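Local coordinates for protein aminoglycoside N(3)-acetyltransferase (Streptomyces griseus, PDB 7LAP) that probably acetylates the 3-amino group of aminoglycoside antibiotics and so confers resistance on its Streptomyces host, as other antibiotic N-acetyltransferases do, at residues W157-G162 / A193-Q198; R223-D226 / G230-D233; G175-L180 / M187-H192. All blocks are in the same frame, centred on the assembly; numbering follows the deposited sequence.

Interaction 1 (W157-G162 / A193-Q198); sequences WDDPHG and AEALAQ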
ATOM      1  N   TRP B 157      -6.879  16.588  19.226  1.00 50.57           N
ATOM      2  CA  TRP B 157      -8.072  16.081  18.549  1.00 54.44           C
ATOM      3  C   TRP B 157      -8.715  17.159  17.683  1.00 56.33           C
ATOM      4  O   TRP B 157      -8.920  16.974  16.473  1.00 53.71           O
ATOM      5  CB  TRP B 157      -9.085  15.562  19.565  1.00 50.80           C
ATOM      6  CG  TRP B 157      -8.668  14.343  20.341  1.00 54.28           C
ATOM      7  CD1 TRP B 157      -8.767  14.158  21.708  1.00 55.94           C
ATOM      8  CD2 TRP B 157      -8.182  13.109  19.805  1.00 50.72           C
ATOM      9  NE1 TRP B 157      -8.323  12.895  22.043  1.00 54.72           N
ATOM     10  CE2 TRP B 157      -7.948  12.242  20.894  1.00 53.45           C
ATOM     11  CE3 TRP B 157      -7.870  12.670  18.511  1.00 50.61           C
ATOM     12  CZ2 TRP B 157      -7.451  10.954  20.722  1.00 54.14           C
ATOM     13  CZ3 TRP B 157      -7.375  11.395  18.349  1.00 50.28           C
ATOM     14  CH2 TRP B 157      -7.175  10.550  19.445  1.00 54.89           C
ATOM     15  N   ASP B 158      -9.057  18.285  18.295  1.00 53.42           N
ATOM     16  CA  ASP B 158      -9.676  19.423  17.629  1.00 58.51           C
ATOM     17  C   ASP B 158      -8.610  20.432  17.243  1.00 59.02           C
ATOM     18  O   ASP B 158      -7.543  20.488  17.853  1.00 58.60           O
ATOM     19  CB  ASP B 158     -10.707  20.090  18.540  1.00 63.58           C
ATOM     20  CG  ASP B 158     -11.882  19.183  18.825  1.00 72.74           C
ATOM     21  OD1 ASP B 158     -12.627  18.903  17.873  1.00 76.90           O
ATOM     22  OD2 ASP B 158     -12.073  18.770  19.989  1.00 77.87           O
ATOM     23  N   ASP B 159      -8.926  21.255  16.241  1.00 60.32           N
ATOM     24  CA  ASP B 159      -7.915  22.105  15.619  1.00 63.11           C
ATOM     25  C   ASP B 159      -6.616  21.318  15.408  1.00 55.39           C
ATOM     26  O   ASP B 159      -5.552  21.731  15.886  1.00 55.47           O
ATOM     27  CB  ASP B 159      -7.672  23.359  16.469  1.00 73.27           C
ATOM     28  CG  ASP B 159      -7.159  24.551  15.636  1.00 84.13           C
ATOM     29  OD1 ASP B 159      -7.412  24.587  14.405  1.00 85.41           O
ATOM     30  OD2 ASP B 159      -6.502  25.454  16.210  1.00 87.82           O
ATOM     31  N   PRO B 160      -6.653  20.173  14.722  1.00 50.48           N
ATOM     32  CA  PRO B 160      -5.430  19.365  14.581  1.00 51.69           C
ATOM     33  C   PRO B 160      -4.362  19.958  13.652  1.00 52.37           C
ATOM     34  O   PRO B 160      -3.295  19.345  13.507  1.00 52.97           O
ATOM     35  CB  PRO B 160      -5.956  18.041  14.013  1.00 47.96           C
ATOM     36  CG  PRO B 160      -7.136  18.474  13.152  1.00 47.53           C
ATOM     37  CD  PRO B 160      -7.773  19.645  13.915  1.00 48.65           C
ATOM     38  N   HIS B 161      -4.598  21.092  12.992  1.00 50.33           N
ATOM     39  CA  HIS B 161      -3.543  21.795  12.261  1.00 49.53           C
ATOM     40  C   HIS B 161      -3.062  23.033  12.998  1.00 53.62           C
ATOM     41  O   HIS B 161      -2.295  23.820  12.426  1.00 54.35           O
ATOM     42  CB  HIS B 161      -4.014  22.220  10.863  1.00 47.48           C
ATOM     43  CG  HIS B 161      -4.375  21.078   9.978  1.00 49.41           C
ATOM     44  ND1 HIS B 161      -5.681  20.689   9.768  1.00 51.01           N
ATOM     45  CD2 HIS B 161      -3.606  20.246   9.236  1.00 50.34           C
ATOM     46  CE1 HIS B 161      -5.700  19.666   8.929  1.00 51.95           C
ATOM     47  NE2 HIS B 161      -4.455  19.383   8.588  1.00 51.49           N
ATOM     48  N   GLY B 162      -3.508  23.246  14.233  1.00 51.77           N
ATOM     49  CA  GLY B 162      -3.305  24.512  14.881  1.00 53.93           C
ATOM     50  C   GLY B 162      -2.129  24.553  15.834  1.00 56.92           C
ATOM     51  O   GLY B 162      -1.151  23.804  15.714  1.00 56.02           O
ATOM     52  N   ALA B 193      -0.812  27.170   8.297  1.00 50.78           N
ATOM     53  CA  ALA B 193      -1.003  28.590   8.003  1.00 52.27           C
ATOM     54  C   ALA B 193      -2.484  28.967   8.020  1.00 51.41           C
ATOM     55  O   ALA B 193      -2.869  29.988   8.603  1.00 55.97           O
ATOM     56  CB  ALA B 193      -0.375  28.952   6.651  1.00 46.12           C
ATOM     57  N   GLU B 194      -3.330  28.173   7.357  1.00 51.83           N
ATOM     58  CA  GLU B 194      -4.769  28.442   7.398  1.00 52.70           C
ATOM     59  C   GLU B 194      -5.290  28.450   8.830  1.00 52.87           C
ATOM     60  O   GLU B 194      -6.118  29.294   9.197  1.00 56.22           O
ATOM     61  CB  GLU B 194      -5.524  27.405   6.569  1.00 51.69           C
ATOM     62  CG  GLU B 194      -5.353  27.566   5.073  1.00 53.73           C
ATOM     63  CD  GLU B 194      -6.098  26.498   4.277  1.00 59.99           C
ATOM     64  OE1 GLU B 194      -6.002  25.287   4.621  1.00 60.26           O
ATOM     65  OE2 GLU B 194      -6.791  26.876   3.304  1.00 63.40           O
ATOM     66  N   ALA B 195      -4.803  27.528   9.664  1.00 54.84           N
ATOM     67  CA  ALA B 195      -5.283  27.466  11.042  1.00 56.62           C
ATOM     68  C   ALA B 195      -4.904  28.714  11.835  1.00 57.40           C
ATOM     69  O   ALA B 195      -5.676  29.153  12.692  1.00 62.10           O
ATOM     70  CB  ALA B 195      -4.751  26.210  11.726  1.00 53.81           C
ATOM     71  N   LEU B 196      -3.739  29.306  11.557  1.00 57.44           N
ATOM     72  CA  LEU B 196      -3.295  30.516  12.251  1.00 60.70           C
ATOM     73  C   LEU B 196      -3.857  31.802  11.652  1.00 63.05           C
ATOM     74  O   LEU B 196      -3.935  32.819  12.360  1.00 61.90           O
ATOM     75  CB  LEU B 196      -1.764  30.626  12.224  1.00 60.33           C
ATOM     76  CG  LEU B 196      -0.929  29.502  12.822  1.00 63.44           C
ATOM     77  CD1 LEU B 196       0.561  29.767  12.592  1.00 60.95           C
ATOM     78  CD2 LEU B 196      -1.239  29.335  14.309  1.00 65.68           C
ATOM     79  N   ALA B 197      -4.224  31.794  10.372  1.00 61.69           N
ATOM     80  CA  ALA B 197      -4.532  33.037   9.679  1.00 63.60           C
ATOM     81  C   ALA B 197      -5.855  33.615  10.149  1.00 68.26           C
ATOM     82  O   ALA B 197      -6.838  32.889  10.342  1.00 69.20           O
ATOM     83  CB  ALA B 197      -4.567  32.820   8.167  1.00 60.41           C
ATOM     84  N   GLN B 198      -5.876  34.939  10.323  1.00 70.60           N
ATOM     85  CA  GLN B 198      -7.063  35.659  10.763  1.00 76.74           C
ATOM     86  C   GLN B 198      -7.601  36.496   9.611  1.00 78.29           C
ATOM     87  O   GLN B 198      -6.945  37.439   9.161  1.00 80.42           O
ATOM     88  CB  GLN B 198      -6.763  36.535  11.983  1.00 83.34           C
ATOM     89  CG  GLN B 198      -6.573  35.738  13.278  1.00 87.84           C
ATOM     90  CD  GLN B 198      -7.588  34.599  13.420  1.00 93.53           C
ATOM     91  OE1 GLN B 198      -7.215  33.439  13.653  1.00 95.16           O
ATOM     92  NE2 GLN B 198      -8.872  34.924  13.266  1.00 95.39           N
TER

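Interaction 2 (R223-D226 / G230-D233); sequences RDID and GAFD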
ATOM      1  N   ARG B 223     -13.505  18.971  15.307  1.00 61.53           N
ATOM      2  CA  ARG B 223     -13.587  20.259  14.639  1.00 63.87           C
ATOM      3  C   ARG B 223     -12.228  20.587  14.053  1.00 58.97           C
ATOM      4  O   ARG B 223     -11.206  20.368  14.705  1.00 60.62           O
ATOM      5  CB  ARG B 223     -14.023  21.360  15.607  1.00 69.21           C
ATOM      6  CG  ARG B 223     -14.117  22.719  14.947  1.00 77.16           C
ATOM      7  CD  ARG B 223     -14.537  23.756  15.941  1.00 85.56           C
ATOM      8  NE  ARG B 223     -14.119  25.104  15.564  1.00 88.89           N
ATOM      9  CZ  ARG B 223     -14.884  25.971  14.904  1.00 92.99           C
ATOM     10  NH1 ARG B 223     -16.119  25.635  14.525  1.00 93.66           N
ATOM     11  NH2 ARG B 223     -14.416  27.183  14.633  1.00 94.15           N
ATOM     12  N   ASP B 224     -12.223  21.129  12.835  1.00 56.77           N
ATOM     13  CA  ASP B 224     -11.003  21.445  12.101  1.00 54.07           C
ATOM     14  C   ASP B 224     -11.336  22.581  11.141  1.00 61.09           C
ATOM     15  O   ASP B 224     -12.504  22.903  10.922  1.00 66.98           O
ATOM     16  CB  ASP B 224     -10.472  20.197  11.356  1.00 55.66           C
ATOM     17  CG  ASP B 224      -9.064  20.395  10.738  1.00 59.05           C
ATOM     18  OD1 ASP B 224      -8.331  21.326  11.151  1.00 62.78           O
ATOM     19  OD2 ASP B 224      -8.675  19.591   9.860  1.00 59.61           O
ATOM     20  N   ILE B 225     -10.303  23.215  10.578  1.00 60.78           N
ATOM     21  CA  ILE B 225     -10.554  24.018   9.377  1.00 62.19           C
ATOM     22  C   ILE B 225     -10.897  23.087   8.214  1.00 61.99           C
ATOM     23  O   ILE B 225     -10.597  21.889   8.220  1.00 62.58           O
ATOM     24  CB  ILE B 225      -9.360  24.918   9.023  1.00 60.50           C
ATOM     25  CG1 ILE B 225      -8.097  24.067   8.899  1.00 60.43           C
ATOM     26  CG2 ILE B 225      -9.173  26.007  10.055  1.00 59.61           C
ATOM     27  CD1 ILE B 225      -7.267  24.356   7.639  1.00 61.47           C
ATOM     28  N   ASP B 226     -11.557  23.648   7.208  1.00 72.45           N
ATOM     29  CA  ASP B 226     -11.970  22.875   6.041  1.00 71.64           C
ATOM     30  C   ASP B 226     -10.732  22.618   5.189  1.00 69.13           C
ATOM     31  O   ASP B 226     -10.400  23.370   4.272  1.00 68.75           O
ATOM     32  CB  ASP B 226     -13.053  23.623   5.268  1.00 73.77           C
ATOM     33  CG  ASP B 226     -13.593  22.828   4.099  1.00 78.17           C
ATOM     34  OD1 ASP B 226     -12.910  21.899   3.614  1.00 79.10           O
ATOM     35  OD2 ASP B 226     -14.715  23.134   3.660  1.00 82.86           O
ATOM     36  N   GLY B 230     -10.511  24.283   1.288  1.00 75.76           N
ATOM     37  CA  GLY B 230      -9.883  25.538   1.642  1.00 71.04           C
ATOM     38  C   GLY B 230     -10.525  26.182   2.846  1.00 67.92           C
ATOM     39  O   GLY B 230     -11.755  26.191   2.983  1.00 69.84           O
ATOM     40  N   ALA B 231      -9.698  26.721   3.738  1.00 67.07           N
ATOM     41  CA  ALA B 231     -10.226  27.351   4.940  1.00 72.38           C
ATOM     42  C   ALA B 231     -10.865  28.708   4.661  1.00 74.86           C
ATOM     43  O   ALA B 231     -11.509  29.278   5.551  1.00 79.29           O
ATOM     44  CB  ALA B 231      -9.105  27.479   5.970  1.00 72.50           C
ATOM     45  N   PHE B 232     -10.716  29.242   3.456  1.00 74.98           N
ATOM     46  CA  PHE B 232     -11.363  30.492   3.089  1.00 75.84           C
ATOM     47  C   PHE B 232     -11.926  30.346   1.690  1.00 78.97           C
ATOM     48  O   PHE B 232     -11.683  29.352   1.000  1.00 79.40           O
ATOM     49  CB  PHE B 232     -10.390  31.674   3.138  1.00 71.09           C
ATOM     50  CG  PHE B 232      -9.725  31.850   4.465  1.00 70.56           C
ATOM     51  CD1 PHE B 232      -8.579  31.140   4.777  1.00 68.69           C
ATOM     52  CD2 PHE B 232     -10.250  32.715   5.407  1.00 72.76           C
ATOM     53  CE1 PHE B 232      -7.972  31.284   6.012  1.00 69.90           C
ATOM     54  CE2 PHE B 232      -9.644  32.864   6.639  1.00 72.72           C
ATOM     55  CZ  PHE B 232      -8.508  32.150   6.941  1.00 70.08           C
ATOM     56  N   ASP B 233     -12.681  31.342   1.260  1.00 82.12           N
ATOM     57  CA  ASP B 233     -12.950  31.470  -0.160  1.00 87.87           C
ATOM     58  C   ASP B 233     -11.804  32.278  -0.746  1.00 88.26           C
ATOM     59  O   ASP B 233     -11.662  33.473  -0.461  1.00 91.95           O
ATOM     60  CB  ASP B 233     -14.299  32.120  -0.454  1.00 92.12           C
ATOM     61  CG  ASP B 233     -14.626  32.077  -1.929  1.00 97.19           C
ATOM     62  OD1 ASP B 233     -13.726  31.733  -2.724  1.00 97.36           O
ATOM     63  OD2 ASP B 233     -15.783  32.351  -2.300  1.00102.72           O
TER

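Interaction 3 (G175-L180 / M187-H192); sequences GRVLLL and MTLLHH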
ATOM      1  N   GLY B 175      12.246  22.962  11.353  1.00 44.47           N
ATOM      2  CA  GLY B 175      12.183  21.905  10.375  1.00 41.52           C
ATOM      3  C   GLY B 175      12.038  22.441   8.958  1.00 43.05           C
ATOM      4  O   GLY B 175      11.981  23.642   8.698  1.00 45.65           O
ATOM      5  N   ARG B 176      12.019  21.505   8.011  1.00 40.45           N
ATOM      6  CA  ARG B 176      11.982  21.828   6.589  1.00 39.32           C
ATOM      7  C   ARG B 176      10.851  21.064   5.923  1.00 38.68           C
ATOM      8  O   ARG B 176      10.311  20.102   6.487  1.00 36.99           O
ATOM      9  CB  ARG B 176      13.335  21.502   5.944  1.00 40.79           C
ATOM     10  CG  ARG B 176      14.397  21.992   6.925  1.00 47.97           C
ATOM     11  CD  ARG B 176      15.725  22.040   6.411  1.00 42.54           C
ATOM     12  NE  ARG B 176      15.845  23.086   5.429  1.00 44.78           N
ATOM     13  CZ  ARG B 176      16.965  23.270   4.744  1.00 48.88           C
ATOM     14  NH1 ARG B 176      17.997  22.455   4.976  1.00 51.94           N
ATOM     15  NH2 ARG B 176      17.049  24.230   3.835  1.00 47.56           N
ATOM     16  N   VAL B 177      10.481  21.534   4.730  1.00 37.81           N
ATOM     17  CA  VAL B 177       9.522  20.850   3.863  1.00 41.67           C
ATOM     18  C   VAL B 177      10.202  20.574   2.529  1.00 40.30           C
ATOM     19  O   VAL B 177      10.764  21.485   1.908  1.00 37.83           O
ATOM     20  CB  VAL B 177       8.232  21.674   3.671  1.00 40.53           C
ATOM     21  CG1 VAL B 177       7.267  20.937   2.759  1.00 42.40           C
ATOM     22  CG2 VAL B 177       7.576  21.904   5.038  1.00 39.55           C
ATOM     23  N   LEU B 178      10.164  19.314   2.103  1.00 35.49           N
ATOM     24  CA  LEU B 178      10.713  18.889   0.819  1.00 36.86           C
ATOM     25  C   LEU B 178       9.575  18.423  -0.095  1.00 39.31           C
ATOM     26  O   LEU B 178       8.813  17.518   0.265  1.00 32.41           O
ATOM     27  CB  LEU B 178      11.734  17.774   1.055  1.00 36.17           C
ATOM     28  CG  LEU B 178      12.233  17.089  -0.221  1.00 40.95           C
ATOM     29  CD1 LEU B 178      13.107  18.037  -1.014  1.00 36.45           C
ATOM     30  CD2 LEU B 178      12.995  15.818   0.170  1.00 38.03           C
ATOM     31  N   LEU B 179       9.429  19.072  -1.260  1.00 34.63           N
ATOM     32  CA  LEU B 179       8.596  18.533  -2.331  1.00 36.22           C
ATOM     33  C   LEU B 179       9.510  17.765  -3.262  1.00 38.87           C
ATOM     34  O   LEU B 179      10.364  18.355  -3.927  1.00 37.71           O
ATOM     35  CB  LEU B 179       7.871  19.641  -3.086  1.00 36.22           C
ATOM     36  CG  LEU B 179       7.109  20.590  -2.163  1.00 39.79           C
ATOM     37  CD1 LEU B 179       6.427  21.690  -3.048  1.00 37.82           C
ATOM     38  CD2 LEU B 179       6.123  19.859  -1.244  1.00 38.40           C
ATOM     39  N   LEU B 180       9.322  16.452  -3.326  1.00 38.98           N
ATOM     40  CA  LEU B 180      10.204  15.557  -4.068  1.00 37.05           C
ATOM     41  C   LEU B 180       9.433  15.063  -5.302  1.00 41.24           C
ATOM     42  O   LEU B 180       8.810  13.995  -5.314  1.00 38.87           O
ATOM     43  CB  LEU B 180      10.678  14.450  -3.108  1.00 37.46           C
ATOM     44  CG  LEU B 180      11.656  13.372  -3.592  1.00 43.81           C
ATOM     45  CD1 LEU B 180      12.811  13.958  -4.295  1.00 48.25           C
ATOM     46  CD2 LEU B 180      12.124  12.422  -2.479  1.00 38.64           C
ATOM     47  N   MET B 187       1.723  20.947  -0.425  1.00 52.86           N
ATOM     48  CA  MET B 187       2.367  21.351   0.820  1.00 51.29           C
ATOM     49  C   MET B 187       1.364  21.429   1.985  1.00 51.53           C
ATOM     50  O   MET B 187       0.729  22.465   2.208  1.00 51.04           O
ATOM     51  CB  MET B 187       3.085  22.693   0.655  1.00 49.10           C
ATOM     52  CG  MET B 187       4.012  22.978   1.821  1.00 49.03           C
ATOM     53  SD  MET B 187       4.607  24.672   1.884  1.00 52.58           S
ATOM     54  CE  MET B 187       5.817  24.554   0.559  1.00 51.93           C
ATOM     55  N   THR B 188       1.275  20.333   2.748  1.00 51.93           N
ATOM     56  CA  THR B 188       0.372  20.200   3.898  1.00 50.39           C
ATOM     57  C   THR B 188       0.593  21.299   4.928  1.00 45.52           C
ATOM     58  O   THR B 188      -0.352  21.749   5.590  1.00 43.88           O
ATOM     59  CB  THR B 188       0.603  18.819   4.546  1.00 53.16           C
ATOM     60  OG1 THR B 188      -0.052  17.818   3.769  1.00 58.79           O
ATOM     61  CG2 THR B 188       0.106  18.750   6.007  1.00 54.15           C
ATOM     62  N   LEU B 189       1.848  21.709   5.112  1.00 45.65           N
ATOM     63  CA  LEU B 189       2.173  22.710   6.114  1.00 45.70           C
ATOM     64  C   LEU B 189       1.328  23.978   5.981  1.00 43.69           C
ATOM     65  O   LEU B 189       1.114  24.681   6.966  1.00 47.74           O
ATOM     66  CB  LEU B 189       3.663  23.034   6.019  1.00 48.02           C
ATOM     67  CG  LEU B 189       4.157  24.131   6.966  1.00 47.54           C
ATOM     68  CD1 LEU B 189       3.954  23.709   8.415  1.00 44.56           C
ATOM     69  CD2 LEU B 189       5.616  24.487   6.665  1.00 49.47           C
ATOM     70  N   LEU B 190       0.834  24.293   4.780  1.00 46.55           N
ATOM     71  CA  LEU B 190       0.006  25.486   4.627  1.00 47.25           C
ATOM     72  C   LEU B 190      -1.383  25.327   5.246  1.00 49.55           C
ATOM     73  O   LEU B 190      -2.106  26.325   5.359  1.00 51.68           O
ATOM     74  CB  LEU B 190      -0.114  25.858   3.143  1.00 47.38           C
ATOM     75  CG  LEU B 190       1.168  26.443   2.534  1.00 49.57           C
ATOM     76  CD1 LEU B 190       1.021  26.692   1.030  1.00 48.65           C
ATOM     77  CD2 LEU B 190       1.565  27.718   3.255  1.00 48.29           C
ATOM     78  N   HIS B 191      -1.776  24.114   5.654  1.00 46.37           N
ATOM     79  CA  HIS B 191      -2.979  23.999   6.478  1.00 46.49           C
ATOM     80  C   HIS B 191      -2.742  24.566   7.873  1.00 46.41           C
ATOM     81  O   HIS B 191      -3.673  25.071   8.500  1.00 49.90           O
ATOM     82  CB  HIS B 191      -3.429  22.540   6.589  1.00 45.46           C
ATOM     83  CG  HIS B 191      -4.015  21.992   5.326  1.00 50.49           C
ATOM     84  ND1 HIS B 191      -4.985  22.653   4.601  1.00 54.03           N
ATOM     85  CD2 HIS B 191      -3.759  20.847   4.652  1.00 49.88           C
ATOM     86  CE1 HIS B 191      -5.298  21.942   3.532  1.00 51.77           C
ATOM     87  NE2 HIS B 191      -4.579  20.834   3.549  1.00 52.65           N
ATOM     88  N   HIS B 192      -1.509  24.482   8.375  1.00 45.82           N
ATOM     89  CA  HIS B 192      -1.158  25.153   9.625  1.00 44.62           C
ATOM     90  C   HIS B 192      -1.233  26.662   9.459  1.00 49.81           C
ATOM     91  O   HIS B 192      -1.695  27.372  10.366  1.00 50.37           O
ATOM     92  CB  HIS B 192       0.245  24.717  10.082  1.00 43.49           C
ATOM     93  CG  HIS B 192       0.709  25.348  11.359  1.00 46.17           C
ATOM     94  ND1 HIS B 192      -0.031  25.312  12.522  1.00 49.97           N
ATOM     95  CD2 HIS B 192       1.841  26.030  11.661  1.00 48.15           C
ATOM     96  CE1 HIS B 192       0.625  25.934  13.489  1.00 50.75           C
ATOM     97  NE2 HIS B 192       1.758  26.394  12.991  1.00 49.70           N
TER

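Interaction 1 (W157-G162 / A193-Q198)
Ala195, on the last turn of helix 189-196, points its CB into the type I beta turn formed by Asp159 to Gly162. Within the antibiotic N-acetyltransferase fold, this is a beta turn packed on the last turn of a helix. The turn lies in the loop that leads to helix 166-172, and its Gly162 N to Asp159 O bond is 3.0 Å long. The closest approach across the contact runs from Ala195 CB to His161 O, at 3.5 Å. That carbonyl oxygen also accepts a hydrogen bond from His192 ND1, so the same helix meets it with a methyl group and with an imidazole. Two more groups of the turn reach the methyl. Gly162 CA lies 3.9 Å from Ala195 CB, and the backbones come near here, with Gly162 CA and Ala195 CA 5.2 Å apart. Asp159 extends its carboxylate along the turn, with CG roughly opposite its backbone N (chi1 -154°). This brings Asp159 OD1 to 4.1 Å from Ala195 CB, a loose contact at the edge of the packing. His161 CB touches Ala195 CB at 4.1 Å. Its CG lies opposite the carbonyl carbon (chi1 -62°), and the ring turns off the 193-198 segment. CD2 then packs on CB of His191, and the two imidazole rings meet with their planes at about 50°. On the other branch, ND1 is hydrogen-bonded to Asp224 OD1 at the end of strand 216-225, which limits rotation of the ring. No hydrogen bond joins 157-162 to 193-198, so the contact is pure van der Waals packing. The helix also touches helix 273-289, through Ala193 and Leu196 on Val281. In the turn, the carbonyl carbon His161 C lies 3.8 Å from Ala195 CB.

Interaction 2 (R223-D226 / G230-D233)
Ile225 and Ala231 pack together where the chain leaves the beta hairpin of strands 204-213 and 216-225. Residues 230-233 belong to the loop that follows the second strand. The apolar part is small and buried. Ala231 CB lies 4.0 Å from both CB and CD1 of Ile225, so the methyl sits alongside the isoleucine stem. Ile225 places CG1 between its backbone N and carbonyl carbon (chi1 55°), and CD1 at the end of that branch reaches Ala231. Phe204 and Lys202 also touch Ile225.

The polar part gathers around Asp226. Its CG is anti to the backbone N (chi1 -176°), which sends the carboxylate over the chain that follows. Asp226 OD1 accepts hydrogen bonds from the backbone N of Glu228, closing an Asx turn, and from that of His229. One oxygen thus takes two amides and holds the bend between the segments. Ala231 N is hydrogen-bonded to Glu194 OE2 on helix 189-196, which ties the loop to that helix.

The backbone part brings Asp226 O 3.1 Å from Gly230 N. At the strand end, Asp224 OD1 is bonded to His161 ND1. The same oxygen takes a weak, bent hydrogen bond from Ile225 N, in which Ile225 N and Asp224 OD1 are 2.8 Å apart with an angle of 124° at the hydrogen.

Interaction 3 (G175-L180 / M187-H192)
Val177 sets CG1 opposite its backbone N (chi1 180°), and its two methyls split between Met187 and Leu189. The contact joins strand 176-180 of the central mixed sheet to the residues that lead into helix 189-196, which lies over one face of that sheet. CG1 of Val177 meets CG of Met187 at 4.0 Å. The methionine CG is itself trans to its backbone N (chi1 -167°), which carries it to Val177 CG1. CG2 of Val177 turns to the leucine instead, where CD2 is its nearer partner. Leu189 CB lies farther from Val177 CG2, at 4.2 Å. In both pairs the side chains meet at a slant. The valine thus fits between Met187 and Leu189 of segment 187-192, and all three are buried.

Alternation along the strand sets the sides. Val177 and Leu179 point toward the 187-192 segment, though Val177 makes the close contacts. Leu178 points the other way, and its side chain touches Val42, Phe44 and Leu270. Within the sheet, the strand lies between strand 41-46, which runs parallel to it, and strand 266-272, which runs antiparallel. Around the three residues the packing continues: Met187 also touches Phe271 and Val249, and Leu189 touches Val171 of helix 166-172. Leading into the helix, Leu190 N bonds to Met187 O at 3.2 Å. No hydrogen bond crosses between the segments. The join is wholly apolar, a strand packed on the loop and first residues leading into helix 189-196. Its tightest point is between two methyls, Val177 CG2 and Leu189 CD2, 3.6 Å apart.

In the fold
Interactions 1 and 3 both use helix 189-196, and interaction 2 touches it through Glu194 and His191. Interaction 3 packs the residues at and before the helix's beginning on strand 176-180. Interaction 1 packs its last turn on the 157-162 loop, with centres about 14 Å apart. Interaction 3 is nested in the chain loop that interaction 1 closes, and interaction 2 follows both. The centres of interactions 1 and 2 are about 9 Å apart. There Asp158 OD1 lies 2.7 Å from Arg223 N, and Asp159 N lies 2.9 Å from Arg223 O, both probable hydrogen bonds. Interactions 2 and 3, about 17 Å apart by centres, touch where Ile225 CD1 packs 3.8 Å from His191 O.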